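Side-chain contact in beta-glucoside phosphorylase BglX (Unidentified, PDB 5VQE), which probably acts as a family GH3 beta-glucoside phosphorylase, transferring glucose from beta-glucosides to phosphate through a covalent glycosyl-enzyme intermediate: residues A[274-279]-A[283-288]. Sequence-based numbering, arbitrary orientation.
Sequences ILRGRF and GLICTD. With G2F (2-deoxy-2-fluoro-alpha-D-glucopyranose), chain B.
Both terminal nitrogens of Arg276 close end-on upon a single backbone oxygen, Gly283 O, which lies almost in the guanidinium plane. The NH1 bond to Gly283 O is 2.8 Å long and reaches a carbonyl lone pair. From NH2 to the same Gly283 O the distance is 3.1 Å, and this bond is more bent at the hydrogen, 138°. The Arg276 chain bends at chi2 (-62°) and then runs extended, carrying its head from the flank of helix 268-278 to the start of strand 284-287. There Ile285 CD1 lies over one guanidinium face, offset toward the rim and 3.6 Å from Arg276 NH2. The same methyl meets Leu275 CD1 at 4.0 Å, so the one methyl touches both the guanidinium and the leucine beside it on the helix. Leu275 continues this packing onto Leu238 of the adjacent parallel strand 237-244.

Beyond the two segments, Asp314 salt-bridges Arg276 NH2 and accepts a hydrogen bond from Ile285 N, while Phe281 O takes NH1. A leucine in place of Arg276 removes both donors to Gly283 O and the salt bridge to Asp314, and would probably weaken the tie between the helix and the start of the strand.

Within the TIM-barrel-type N-terminal domain, this contact packs an outer helix against the strand that follows it through a short connecting loop. The far end of segment 283-288 reaches the sugar site: Asp288 OD1 is covalently bonded to C1 of the 2-fluoroglucose, 1.4 Å away, consistent with a trapped glycosyl-enzyme in which Asp288 is the nucleophile, as in retaining GH3 enzymes. The chemistry thus divides along segment 283-288, with a partly exposed guanidinium held by backbone carbonyls and a carboxylate where the strand begins, and a carboxylate esterified to sugar at the segment's sugar-facing end.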
loop_
_atom_site.group_PDB
_atom_site.type_symbol
_atom_site.label_atom_id
_atom_site.label_comp_id
_atom_site.label_asym_id
_atom_site.label_seq_id
_atom_site.Cartn_x
_atom_site.Cartn_y
_atom_site.Cartn_z
ATOM N N ILE A 274 13.625 20.323 -0.755
ATOM C CA ILE A 274 12.848 20.036 0.448
ATOM C C ILE A 274 13.446 18.856 1.217
ATOM O O ILE A 274 13.844 19.001 2.377
ATOM C CB ILE A 274 11.370 19.783 0.103
ATOM C CG1 ILE A 274 10.725 21.023 -0.536
ATOM C CG2 ILE A 274 10.580 19.374 1.340
ATOM C CD1 ILE A 274 10.748 22.297 0.325
ATOM N N LEU A 275 13.525 17.681 0.590
ATOM C CA LEU A 275 13.910 16.479 1.334
ATOM C C LEU A 275 15.353 16.549 1.821
ATOM O O LEU A 275 15.618 16.431 3.023
ATOM C CB LEU A 275 13.717 15.224 0.486
ATOM C CG LEU A 275 12.316 14.686 0.298
ATOM C CD1 LEU A 275 12.427 13.395 -0.514
ATOM C CD2 LEU A 275 11.621 14.435 1.638
ATOM N N ARG A 276 16.310 16.685 0.895
ATOM C CA ARG A 276 17.713 16.739 1.298
ATOM C C ARG A 276 18.024 18.035 2.031
ATOM O O ARG A 276 18.734 18.030 3.043
ATOM C CB ARG A 276 18.642 16.603 0.089
ATOM C CG ARG A 276 18.559 15.301 -0.677
ATOM C CD ARG A 276 18.932 14.106 0.170
ATOM N NE ARG A 276 19.045 12.891 -0.637
ATOM C CZ ARG A 276 18.974 11.652 -0.159
ATOM N NH1 ARG A 276 18.785 11.444 1.132
ATOM N NH2 ARG A 276 19.087 10.613 -0.980
ATOM N N GLY A 277 17.516 19.152 1.529
ATOM C CA GLY A 277 17.874 20.446 2.068
ATOM C C GLY A 277 17.132 20.754 3.348
ATOM O O GLY A 277 17.698 20.679 4.444
ATOM N N ARG A 278 15.848 21.076 3.223
ATOM C CA ARG A 278 15.097 21.563 4.377
ATOM C C ARG A 278 14.927 20.490 5.446
ATOM O O ARG A 278 15.084 20.776 6.638
ATOM C CB ARG A 278 13.738 22.084 3.926
ATOM C CG ARG A 278 12.960 22.825 5.008
ATOM C CD ARG A 278 11.543 23.144 4.530
ATOM N NE ARG A 278 10.827 24.035 5.442
ATOM C CZ ARG A 278 10.410 25.266 5.148
ATOM N NH1 ARG A 278 9.767 25.970 6.069
ATOM N NH2 ARG A 278 10.613 25.798 3.946
ATOM N N PHE A 279 14.587 19.258 5.056
ATOM C CA PHE A 279 14.326 18.202 6.033
ATOM C C PHE A 279 15.554 17.361 6.366
ATOM O O PHE A 279 15.478 16.520 7.269
ATOM C CB PHE A 279 13.231 17.253 5.535
ATOM C CG PHE A 279 11.881 17.893 5.354
ATOM C CD1 PHE A 279 11.608 19.171 5.827
ATOM C CD2 PHE A 279 10.868 17.191 4.719
ATOM C CE1 PHE A 279 10.355 19.736 5.654
ATOM C CE2 PHE A 279 9.610 17.750 4.553
ATOM C CZ PHE A 279 9.355 19.020 5.020
ATOM N N GLY A 283 18.472 9.213 4.030
ATOM C CA GLY A 283 18.295 7.849 3.574
ATOM C C GLY A 283 18.181 7.737 2.064
ATOM O O GLY A 283 18.454 8.673 1.312
ATOM N N LEU A 284 17.750 6.559 1.623
ATOM C CA LEU A 284 17.655 6.233 0.205
ATOM C C LEU A 284 16.343 6.743 -0.380
ATOM O O LEU A 284 15.268 6.510 0.184
ATOM C CB LEU A 284 17.760 4.718 0.020
ATOM C CG LEU A 284 18.031 4.115 -1.369
ATOM C CD1 LEU A 284 18.263 2.634 -1.247
ATOM C CD2 LEU A 284 16.871 4.306 -2.333
ATOM N N ILE A 285 16.422 7.406 -1.530
ATOM C CA ILE A 285 15.244 7.859 -2.266
ATOM C C ILE A 285 15.082 6.971 -3.494
ATOM O O ILE A 285 16.002 6.858 -4.313
ATOM C CB ILE A 285 15.359 9.335 -2.682
ATOM C CG1 ILE A 285 15.441 10.250 -1.465
ATOM C CG2 ILE A 285 14.169 9.732 -3.548
ATOM C CD1 ILE A 285 15.759 11.692 -1.805
ATOM N N CYS A 286 13.918 6.352 -3.637
ATOM C CA CYS A 286 13.591 5.612 -4.848
ATOM C C CYS A 286 12.348 6.215 -5.479
ATOM O O CYS A 286 11.534 6.853 -4.802
ATOM C CB CYS A 286 13.383 4.117 -4.575
ATOM S SG CYS A 286 11.962 3.711 -3.534
ATOM N N THR A 287 12.218 6.041 -6.789
ATOM C CA THR A 287 11.015 6.499 -7.458
ATOM C C THR A 287 9.899 5.478 -7.276
ATOM O O THR A 287 10.130 4.309 -6.956
ATOM C CB THR A 287 11.249 6.742 -8.952
ATOM O OG1 THR A 287 11.416 5.500 -9.642
ATOM C CG2 THR A 287 12.494 7.599 -9.193
ATOM N N ASP A 288 8.671 5.951 -7.440
ATOM C CA ASP A 288 7.579 5.035 -7.697
ATOM C C ASP A 288 7.757 4.454 -9.095
ATOM O O ASP A 288 8.537 4.965 -9.906
ATOM C CB ASP A 288 6.241 5.754 -7.559
ATOM C CG ASP A 288 5.067 4.801 -7.529
ATOM O OD1 ASP A 288 5.242 3.630 -7.082
ATOM O OD2 ASP A 288 3.992 5.257 -7.951
HETATM C C1 G2F B . 4.231 2.687 -7.311
HETATM C C2 G2F B . 3.138 2.740 -6.195
HETATM C C3 G2F B . 3.806 2.325 -4.850
HETATM C C4 G2F B . 4.476 0.929 -5.038
HETATM C C5 G2F B . 5.511 1.036 -6.209
HETATM C C6 G2F B . 6.175 -0.368 -6.502
HETATM O O3 G2F B . 2.784 2.144 -3.906
HETATM O O4 G2F B . 5.208 0.656 -3.872
HETATM O O5 G2F B . 4.814 1.409 -7.386
HETATM O O6 G2F B . 5.156 -1.311 -6.679
HETATM F F2 G2F B . 2.658 3.997 -6.076
#